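Local coordinates for protein toll (Drosophila melanogaster, PDB 4LXR), which serves as the extracellular receptor for cleaved, activated spaetzle C-106, switching on the Toll pathway in antifungal immunity and in dorsal-ventral patterning of the embryo, at residues Asp46-Met51 against Gly70-Val75; Gln117-Leu122 against Asn141-Met146; Ser174-Ser179 against Gln198-Ser203. All blocks are in the same frame, centred on the assembly; numbering follows the deposited sequence.

Interaction 1. Residues Asp46-Met51 against Gly70-Val75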
loop_
_atom_site.group_PDB
_atom_site.type_symbol
_atom_site.label_atom_id
_atom_site.label_comp_id
_atom_site.label_asym_id
_atom_site.label_seq_id
_atom_site.Cartn_x
_atom_site.Cartn_y
_atom_site.Cartn_z
ATOM N N ASP A 46 29.426 -18.034 -18.615
ATOM C CA ASP A 46 28.833 -16.719 -18.378
ATOM C C ASP A 46 29.837 -15.731 -17.780
ATOM O O ASP A 46 30.229 -14.750 -18.421
ATOM C CB ASP A 46 27.588 -16.839 -17.491
ATOM C CG ASP A 46 26.810 -15.533 -17.379
ATOM O OD1 ASP A 46 27.050 -14.612 -18.188
ATOM O OD2 ASP A 46 25.941 -15.433 -16.485
ATOM N N TYR A 47 30.253 -15.985 -16.548
ATOM C CA TYR A 47 31.180 -15.078 -15.901
ATOM C C TYR A 47 32.025 -15.746 -14.825
ATOM O O TYR A 47 31.669 -16.808 -14.287
ATOM C CB TYR A 47 30.433 -13.879 -15.326
ATOM C CG TYR A 47 29.741 -14.138 -14.010
ATOM C CD1 TYR A 47 28.489 -14.743 -13.964
ATOM C CD2 TYR A 47 30.328 -13.748 -12.807
ATOM C CE1 TYR A 47 27.845 -14.966 -12.753
ATOM C CE2 TYR A 47 29.696 -13.974 -11.595
ATOM C CZ TYR A 47 28.460 -14.585 -11.576
ATOM O OH TYR A 47 27.830 -14.803 -10.375
ATOM N N VAL A 48 33.154 -15.120 -14.527
ATOM C CA VAL A 48 33.942 -15.479 -13.362
ATOM C C VAL A 48 34.180 -14.205 -12.562
ATOM O O VAL A 48 34.596 -13.193 -13.119
ATOM C CB VAL A 48 35.281 -16.160 -13.752
ATOM C CG1 VAL A 48 36.062 -15.316 -14.768
ATOM C CG2 VAL A 48 36.128 -16.428 -12.519
ATOM N N GLN A 49 33.859 -14.234 -11.269
ATOM C CA GLN A 49 34.248 -13.142 -10.380
ATOM C C GLN A 49 35.436 -13.551 -9.522
ATOM O O GLN A 49 35.427 -14.607 -8.898
ATOM C CB GLN A 49 33.092 -12.672 -9.486
ATOM C CG GLN A 49 33.523 -11.582 -8.496
ATOM C CD GLN A 49 32.433 -11.135 -7.529
ATOM O OE1 GLN A 49 32.241 -11.732 -6.466
ATOM N NE2 GLN A 49 31.733 -10.063 -7.882
ATOM N N ILE A 50 36.478 -12.729 -9.512
ATOM C CA ILE A 50 37.568 -12.943 -8.579
ATOM C C ILE A 50 37.511 -11.857 -7.514
ATOM O O ILE A 50 37.699 -10.681 -7.812
ATOM C CB ILE A 50 38.935 -12.942 -9.270
ATOM C CG1 ILE A 50 38.931 -13.918 -10.441
ATOM C CG2 ILE A 50 40.026 -13.316 -8.284
ATOM C CD1 ILE A 50 39.977 -13.607 -11.480
ATOM N N MET A 51 37.196 -12.256 -6.283
ATOM C CA MET A 51 37.175 -11.331 -5.161
ATOM C C MET A 51 38.463 -11.550 -4.395
ATOM O O MET A 51 38.757 -12.664 -3.977
ATOM C CB MET A 51 35.947 -11.564 -4.276
ATOM C CG MET A 51 35.980 -10.841 -2.929
ATOM S SD MET A 51 35.502 -9.098 -2.991
ATOM C CE MET A 51 33.840 -9.233 -3.651
ATOM N N GLY A 70 37.855 -22.080 -19.012
ATOM C CA GLY A 70 37.362 -22.188 -20.376
ATOM C C GLY A 70 36.797 -20.883 -20.905
ATOM O O GLY A 70 37.074 -19.810 -20.359
ATOM N N GLU A 71 36.012 -20.953 -21.975
ATOM C CA GLU A 71 35.410 -19.741 -22.516
ATOM C C GLU A 71 34.419 -19.097 -21.545
ATOM O O GLU A 71 33.558 -19.760 -20.975
ATOM C CB GLU A 71 34.744 -19.985 -23.871
ATOM C CG GLU A 71 34.273 -18.682 -24.531
ATOM C CD GLU A 71 33.901 -18.844 -25.993
ATOM O OE1 GLU A 71 34.105 -19.947 -26.544
ATOM O OE2 GLU A 71 33.407 -17.863 -26.590
ATOM N N VAL A 72 34.547 -17.792 -21.356
ATOM C CA VAL A 72 33.651 -17.099 -20.448
ATOM C C VAL A 72 33.448 -15.654 -20.925
ATOM O O VAL A 72 34.374 -15.036 -21.443
ATOM C CB VAL A 72 34.181 -17.202 -18.995
ATOM C CG1 VAL A 72 35.335 -16.215 -18.742
ATOM C CG2 VAL A 72 33.064 -17.011 -18.019
ATOM N N ASP A 73 32.230 -15.135 -20.789
ATOM C CA ASP A 73 31.872 -13.829 -21.361
ATOM C C ASP A 73 32.452 -12.641 -20.589
ATOM O O ASP A 73 33.017 -11.706 -21.170
ATOM C CB ASP A 73 30.341 -13.710 -21.481
ATOM C CG ASP A 73 29.863 -12.270 -21.686
ATOM O OD1 ASP A 73 30.110 -11.685 -22.761
ATOM O OD2 ASP A 73 29.206 -11.730 -20.772
ATOM N N ARG A 74 32.326 -12.702 -19.274
ATOM C CA ARG A 74 32.661 -11.588 -18.416
ATOM C C ARG A 74 33.646 -12.017 -17.318
ATOM O O ARG A 74 33.435 -13.027 -16.640
ATOM C CB ARG A 74 31.371 -11.023 -17.808
ATOM C CG ARG A 74 31.570 -9.773 -16.971
ATOM C CD ARG A 74 30.242 -9.146 -16.548
ATOM N NE ARG A 74 29.647 -9.840 -15.410
ATOM C CZ ARG A 74 28.515 -10.532 -15.463
ATOM N NH1 ARG A 74 28.055 -11.134 -14.371
ATOM N NH2 ARG A 74 27.837 -10.614 -16.607
ATOM N N VAL A 75 34.734 -11.264 -17.158
ATOM C CA VAL A 75 35.607 -11.446 -16.002
ATOM C C VAL A 75 35.491 -10.215 -15.151
ATOM O O VAL A 75 35.686 -9.101 -15.639
ATOM C CB VAL A 75 37.080 -11.616 -16.374
ATOM C CG1 VAL A 75 37.937 -11.694 -15.104
ATOM C CG2 VAL A 75 37.271 -12.843 -17.217
HETATM O O HOH W 1 26.005 -12.517 -15.717
HETATM O O HOH W 2 27.680 -12.112 -18.667
#
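Asp46 meets the other segment through its carbonyl: Arg74 N donates to Asp46 O at 3.1 Å, and Asp73 N adds a weak second bond to the same oxygen. The carboxylate reaches Arg74 through a water, which donates to Asp46 OD2 and accepts from Arg74 NH2. Asp46 OD1, 4.4 Å from Arg74 NH2 and well off the guanidinium plane, bears on Arg74 through charge alone. At Tyr47 the backbone N is backed by Val72 CG2 (3.3 Å), and CA makes a CA-H...O contact with Arg74 O. With chi1 at 79° the ring lies alongside Arg74, whose chain bends at chi3 and brings NH1 over one ring face, 3.5 Å from Tyr47 CG and offset toward the rim; the two planes are 19° apart. A glycine here would probably take away the ring under NH1 and leave that end of the arginine freer to turn. Val48 N then donates to Arg74 O at 3.0 Å, and backbone bonds to Gln76 carry the parallel pairing of strands 47-52 and 74-78, at the N-terminal end of the ectodomain, on to Val48 and Val75. On the face opposite the tyrosine, Val48 CG1 packs on Val75 CG2 (3.7 Å), with Val72 CG1 nearby and Ile97 touching all three valines. Asp73 OD1 is hydrogen-bonded to Gly3 of a spaetzle chain, and Arg74 makes a weak, long ion pair with Asp5 of that chain. The pairing is thus apolar on its valine face, while on the other the ring and the water-linked Asp46 probably steady an arginine beside the bound ligand.

Interaction 2. Residues Gln117-Leu122 against Asn141-Met146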
loop_
_atom_site.group_PDB
_atom_site.type_symbol
_atom_site.label_atom_id
_atom_site.label_comp_id
_atom_site.label_asym_id
_atom_site.label_seq_id
_atom_site.Cartn_x
_atom_site.Cartn_y
_atom_site.Cartn_z
ATOM N N GLN A 117 50.874 -1.912 -20.219
ATOM C CA GLN A 117 51.255 -3.323 -20.094
ATOM C C GLN A 117 50.169 -4.214 -19.461
ATOM O O GLN A 117 50.002 -5.375 -19.840
ATOM C CB GLN A 117 52.562 -3.459 -19.308
ATOM C CG GLN A 117 53.061 -4.898 -19.213
ATOM C CD GLN A 117 54.410 -5.009 -18.525
ATOM O OE1 GLN A 117 55.217 -5.886 -18.845
ATOM N NE2 GLN A 117 54.659 -4.119 -17.573
ATOM N N HIS A 118 49.409 -3.666 -18.520
ATOM C CA HIS A 118 48.368 -4.452 -17.852
ATOM C C HIS A 118 47.333 -5.014 -18.822
ATOM O O HIS A 118 46.676 -6.021 -18.528
ATOM C CB HIS A 118 47.706 -3.631 -16.745
ATOM C CG HIS A 118 48.601 -3.391 -15.570
ATOM N ND1 HIS A 118 48.537 -2.249 -14.802
ATOM C CD2 HIS A 118 49.594 -4.147 -15.040
ATOM C CE1 HIS A 118 49.436 -2.321 -13.834
ATOM N NE2 HIS A 118 50.090 -3.461 -13.956
ATOM N N LEU A 119 47.210 -4.402 -19.996
ATOM C CA LEU A 119 46.214 -4.867 -20.958
ATOM C C LEU A 119 46.808 -5.629 -22.139
ATOM O O LEU A 119 46.084 -5.948 -23.079
ATOM C CB LEU A 119 45.333 -3.705 -21.450
ATOM C CG LEU A 119 44.385 -3.058 -20.433
ATOM C CD1 LEU A 119 43.709 -1.856 -21.062
ATOM C CD2 LEU A 119 43.313 -4.064 -19.928
ATOM N N ASP A 120 48.115 -5.917 -22.099
ATOM C CA ASP A 120 48.734 -6.777 -23.113
ATOM C C ASP A 120 47.921 -8.076 -23.284
ATOM O O ASP A 120 47.432 -8.638 -22.296
ATOM C CB ASP A 120 50.177 -7.134 -22.733
ATOM C CG ASP A 120 51.160 -5.960 -22.905
ATOM O OD1 ASP A 120 50.785 -4.891 -23.442
ATOM O OD2 ASP A 120 52.335 -6.121 -22.507
ATOM N N ARG A 121 47.771 -8.531 -24.531
ATOM C CA ARG A 121 46.992 -9.732 -24.872
ATOM C C ARG A 121 45.463 -9.624 -24.644
ATOM O O ARG A 121 44.720 -10.570 -24.911
ATOM C CB ARG A 121 47.578 -10.989 -24.203
ATOM C CG ARG A 121 49.110 -11.074 -24.311
ATOM C CD ARG A 121 49.627 -12.510 -24.102
ATOM N NE ARG A 121 49.308 -13.044 -22.773
ATOM C CZ ARG A 121 50.037 -12.814 -21.680
ATOM N NH1 ARG A 121 51.129 -12.055 -21.737
ATOM N NH2 ARG A 121 49.684 -13.341 -20.523
ATOM N N LEU A 122 44.989 -8.469 -24.185
ATOM C CA LEU A 122 43.550 -8.252 -24.049
ATOM C C LEU A 122 42.977 -7.267 -25.069
ATOM O O LEU A 122 41.930 -6.647 -24.820
ATOM C CB LEU A 122 43.191 -7.819 -22.617
ATOM C CG LEU A 122 43.467 -8.957 -21.625
ATOM C CD1 LEU A 122 43.183 -8.554 -20.183
ATOM C CD2 LEU A 122 42.662 -10.170 -22.014
ATOM N N ASN A 141 48.320 6.446 -22.647
ATOM C CA ASN A 141 48.522 5.317 -23.548
ATOM C C ASN A 141 47.884 4.001 -23.064
ATOM O O ASN A 141 48.115 2.948 -23.670
ATOM C CB ASN A 141 50.012 5.111 -23.862
ATOM C CG ASN A 141 50.771 4.482 -22.720
ATOM O OD1 ASN A 141 50.326 4.494 -21.556
ATOM N ND2 ASN A 141 51.941 3.936 -23.037
ATOM N N LEU A 142 47.094 4.059 -21.990
ATOM C CA LEU A 142 46.456 2.849 -21.428
ATOM C C LEU A 142 45.773 1.983 -22.498
ATOM O O LEU A 142 45.934 0.753 -22.522
ATOM C CB LEU A 142 45.454 3.215 -20.316
ATOM C CG LEU A 142 44.714 2.020 -19.687
ATOM C CD1 LEU A 142 45.690 1.062 -18.981
ATOM C CD2 LEU A 142 43.570 2.434 -18.756
ATOM N N LEU A 143 45.055 2.625 -23.417
ATOM C CA LEU A 143 44.159 1.907 -24.334
ATOM C C LEU A 143 44.739 1.788 -25.732
ATOM O O LEU A 143 44.014 1.734 -26.738
ATOM C CB LEU A 143 42.775 2.581 -24.367
ATOM C CG LEU A 143 42.069 2.626 -22.989
ATOM C CD1 LEU A 143 40.826 3.494 -23.056
ATOM C CD2 LEU A 143 41.719 1.217 -22.511
ATOM N N THR A 144 46.064 1.731 -25.788
ATOM C CA THR A 144 46.752 1.504 -27.044
ATOM C C THR A 144 46.298 0.190 -27.655
ATOM O O THR A 144 46.282 -0.827 -26.983
ATOM C CB THR A 144 48.287 1.475 -26.829
ATOM O OG1 THR A 144 48.697 2.744 -26.309
ATOM C CG2 THR A 144 49.034 1.146 -28.142
ATOM N N ASP A 145 45.942 0.236 -28.939
ATOM C CA ASP A 145 45.553 -0.936 -29.711
ATOM C C ASP A 145 44.246 -1.595 -29.269
ATOM O O ASP A 145 43.979 -2.729 -29.672
ATOM C CB ASP A 145 46.660 -1.999 -29.743
ATOM C CG ASP A 145 47.958 -1.490 -30.368
ATOM O OD1 ASP A 145 47.922 -0.530 -31.177
ATOM O OD2 ASP A 145 49.021 -2.062 -30.024
ATOM N N MET A 146 43.430 -0.917 -28.461
ATOM C CA MET A 146 42.151 -1.509 -28.053
ATOM C C MET A 146 41.107 -1.249 -29.139
ATOM O O MET A 146 40.066 -0.631 -28.869
ATOM C CB MET A 146 41.676 -0.950 -26.703
ATOM C CG MET A 146 42.624 -1.230 -25.528
ATOM S SD MET A 146 42.752 -2.991 -25.117
ATOM C CE MET A 146 41.173 -3.294 -24.325
#
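Asn141 O is gripped twice by Thr144: OG1 of Thr144 donates to it at 2.7 Å and N of Thr144 at 3.2 Å, both from the same face of the carbonyl plane. The pair closes the type I turn Asn141-Thr144, which runs straight into a type II turn, Leu143-Met146. These turns present Leu142, Leu143 and Met146 to the coil before, where Leu119 carries most of the contact with a single methyl. Leu119 CD1 lies 3.7 Å from Leu142 O and 4.1 Å from Leu142 CD1, and it meets Leu143 CD2 at 3.9 Å as the two leucine side chains pass at a slant. The same methyl also comes within 4.3 Å of Met146 SD, so one leucine branch meets three residues. Met146 in turn folds back on itself, chi2 -66° and chi3 -74°, and this double bend carries its CE to 3.5 Å from Leu122 O, a methyl resting against a backbone carbonyl. All five touching residues are buried, and the grip between the segments is van der Waals packing, each backbone holding its own turn. Leu122 also lies against Ala89, which places the contact beside helix 88-94. His118 NE2 is bonded to Gly84 O, and Arg121 makes a salt bridge to Asp93 of that helix. Leu119-Leu122 is itself a type II turn, the counterpart of Leu143-Met146 exactly 24 residues on. Such in-step stacking of like turns, with aliphatic side chains filling the core between successive coils, is typical of the non-strand side of a leucine-rich-repeat solenoid.

Interaction 3. Residues Ser174-Ser179 against Gln198-Ser203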
loop_
_atom_site.group_PDB
_atom_site.type_symbol
_atom_site.label_atom_id
_atom_site.label_comp_id
_atom_site.label_asym_id
_atom_site.label_seq_id
_atom_site.Cartn_x
_atom_site.Cartn_y
_atom_site.Cartn_z
ATOM N N SER A 174 30.120 3.489 -26.684
ATOM C CA SER A 174 29.690 4.059 -25.412
ATOM C C SER A 174 30.863 4.443 -24.543
ATOM O O SER A 174 31.801 3.669 -24.382
ATOM C CB SER A 174 28.809 3.064 -24.622
ATOM O OG SER A 174 27.916 2.412 -25.514
ATOM N N ILE A 175 30.768 5.636 -23.967
ATOM C CA ILE A 175 31.735 6.145 -23.021
ATOM C C ILE A 175 30.985 6.394 -21.737
ATOM O O ILE A 175 29.954 7.070 -21.731
ATOM C CB ILE A 175 32.327 7.495 -23.472
ATOM C CG1 ILE A 175 33.474 7.261 -24.449
ATOM C CG2 ILE A 175 32.828 8.295 -22.260
ATOM C CD1 ILE A 175 33.904 8.532 -25.248
ATOM N N GLU A 176 31.502 5.838 -20.651
ATOM C CA GLU A 176 30.947 6.092 -19.347
ATOM C C GLU A 176 32.066 6.710 -18.510
ATOM O O GLU A 176 32.919 5.992 -17.981
ATOM C CB GLU A 176 30.414 4.785 -18.718
ATOM C CG GLU A 176 29.893 4.944 -17.253
ATOM C CD GLU A 176 28.857 6.065 -17.122
ATOM O OE1 GLU A 176 27.633 5.762 -17.121
ATOM O OE2 GLU A 176 29.265 7.252 -17.045
ATOM N N PHE A 177 32.084 8.042 -18.429
ATOM C CA PHE A 177 33.067 8.755 -17.592
ATOM C C PHE A 177 32.379 9.446 -16.439
ATOM O O PHE A 177 32.932 10.373 -15.844
ATOM C CB PHE A 177 33.847 9.803 -18.404
ATOM C CG PHE A 177 34.815 9.211 -19.395
ATOM C CD1 PHE A 177 35.188 7.868 -19.301
ATOM C CD2 PHE A 177 35.362 9.996 -20.412
ATOM C CE1 PHE A 177 36.090 7.295 -20.220
ATOM C CE2 PHE A 177 36.260 9.434 -21.360
ATOM C CZ PHE A 177 36.645 8.082 -21.244
ATOM N N GLY A 178 31.155 9.007 -16.141
ATOM C CA GLY A 178 30.399 9.577 -15.048
ATOM C C GLY A 178 31.167 9.472 -13.738
ATOM O O GLY A 178 31.902 8.513 -13.519
ATOM N N SER A 179 31.013 10.485 -12.899
ATOM C CA SER A 179 31.561 10.508 -11.547
ATOM C C SER A 179 33.079 10.608 -11.514
ATOM O O SER A 179 33.768 9.856 -10.822
ATOM C CB SER A 179 31.057 9.323 -10.714
ATOM O OG SER A 179 31.091 9.662 -9.338
ATOM N N GLN A 198 26.889 6.845 -27.350
ATOM C CA GLN A 198 26.524 7.255 -25.991
ATOM C C GLN A 198 27.683 7.934 -25.270
ATOM O O GLN A 198 28.774 7.362 -25.120
ATOM C CB GLN A 198 25.997 6.056 -25.168
ATOM C CG GLN A 198 25.442 6.440 -23.794
ATOM C CD GLN A 198 24.275 7.435 -23.886
ATOM O OE1 GLN A 198 23.379 7.272 -24.719
ATOM N NE2 GLN A 198 24.322 8.497 -23.071
ATOM N N LEU A 199 27.436 9.159 -24.826
ATOM C CA LEU A 199 28.440 9.956 -24.159
ATOM C C LEU A 199 27.953 10.297 -22.759
ATOM O O LEU A 199 27.179 11.239 -22.583
ATOM C CB LEU A 199 28.706 11.235 -24.974
ATOM C CG LEU A 199 29.837 12.150 -24.474
ATOM C CD1 LEU A 199 31.100 11.342 -24.220
ATOM C CD2 LEU A 199 30.122 13.281 -25.486
ATOM N N ASN A 200 28.378 9.519 -21.765
ATOM C CA ASN A 200 28.011 9.786 -20.382
ATOM C C ASN A 200 29.063 10.575 -19.614
ATOM O O ASN A 200 30.183 10.105 -19.421
ATOM C CB ASN A 200 27.691 8.475 -19.627
ATOM C CG ASN A 200 26.261 8.038 -19.826
ATOM O OD1 ASN A 200 25.534 8.651 -20.605
ATOM N ND2 ASN A 200 25.844 6.971 -19.129
ATOM N N LEU A 201 28.681 11.755 -19.131
ATOM C CA LEU A 201 29.628 12.661 -18.488
ATOM C C LEU A 201 29.048 13.209 -17.207
ATOM O O LEU A 201 29.482 14.260 -16.740
ATOM C CB LEU A 201 29.981 13.822 -19.417
ATOM C CG LEU A 201 30.717 13.416 -20.702
ATOM C CD1 LEU A 201 30.702 14.528 -21.766
ATOM C CD2 LEU A 201 32.152 13.025 -20.364
ATOM N N TRP A 202 28.084 12.489 -16.628
ATOM C CA TRP A 202 27.374 12.987 -15.434
ATOM C C TRP A 202 28.301 13.024 -14.228
ATOM O O TRP A 202 29.311 12.298 -14.184
ATOM C CB TRP A 202 26.119 12.133 -15.135
ATOM C CG TRP A 202 26.408 10.658 -15.115
ATOM C CD1 TRP A 202 26.506 9.830 -16.200
ATOM C CD2 TRP A 202 26.663 9.845 -13.969
ATOM N NE1 TRP A 202 26.789 8.539 -15.796
ATOM C CE2 TRP A 202 26.895 8.528 -14.427
ATOM C CE3 TRP A 202 26.702 10.093 -12.598
ATOM C CZ2 TRP A 202 27.185 7.477 -13.561
ATOM C CZ3 TRP A 202 26.976 9.040 -11.735
ATOM C CH2 TRP A 202 27.208 7.753 -12.218
ATOM N N SER A 203 27.964 13.884 -13.270
ATOM C CA SER A 203 28.712 14.015 -12.012
ATOM C C SER A 203 30.177 14.316 -12.276
ATOM O O SER A 203 31.065 13.667 -11.725
ATOM C CB SER A 203 28.578 12.764 -11.142
ATOM O OG SER A 203 27.270 12.636 -10.620
HETATM O O HOH W 3 28.204 10.713 -8.608
#
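Glu176 leaves its strand with CG anti to the backbone N and then kinks at chi2 (53°), which carries the carboxylate across to Asn200 and Trp202; Trp202, its CG held between the backbone N and carbonyl carbon (chi1 50°), swings its indole back to meet it. Glu176 OE1 accepts from both, on opposite faces of the carboxylate plane. Trp202 NE1 arrives on the syn side at 3.2 Å, with OE1 in the indole plane, although ring and carboxylate stand 87° apart. Asn200 ND2 comes from above the carboxylate at 2.9 Å in an almost straight bond. Glu176 OE2 takes the backbone N of Gly178 at 2.7 Å on its anti side, so the whole group is clamped. Gly178 CA sits 3.8 Å from the centroid of the five-membered ring of Trp202, a CH-pi contact over the face, and a CB there would collide with the ring. His226 also meets the indole, its plane nearly parallel. The strands belong to LRR 2 and LRR 3, successive repeats of the solenoid, and pair in parallel, Ile175 N to Gln198 O and Asn200 N to Ile175 O each at 2.9 Å; beyond the strands the same register continues with Ser179 N to Trp202 O. Asn204 bonds Phe177 O and Leu201 O through its side chain, which fits the asparagine ladder of such repeats. On the face of Ile175 and Leu199, Ile175 CG2 lies 4.0 Å from Leu199 CD1 and also covers the centre of the Phe177 ring. On the face of Glu176, Gln198 and Asn200, Tyr64 and Gln62 of one spaetzle chain bond Glu176 OE1 and Asn200 ND2. With so many polar partners, the carboxylate is probably held charged and fixed in place for the ligand.

Overall arrangement
Along the chain the three contacts come in series, each joining segments separated by 18 residues, and all lie on the same side of the chain's centre, toward the N-terminal end of the ectodomain, interaction 3 within LRR 2 and LRR 3. Interactions 1 and 3 belong to the same run of strands, their centres about 25 Å apart, and both border bound spaetzle. Interaction 2 sits in the loops that follow strands 102-106 and 127-131, its centre about 19 Å from that of interaction 1 and about 21 Å from that of interaction 3. Thus 46-51/70-75 and 174-179/198-203 build ligand-facing strands, while 117-122/141-146, touched by no other protein chain, packs the loops between successive strands.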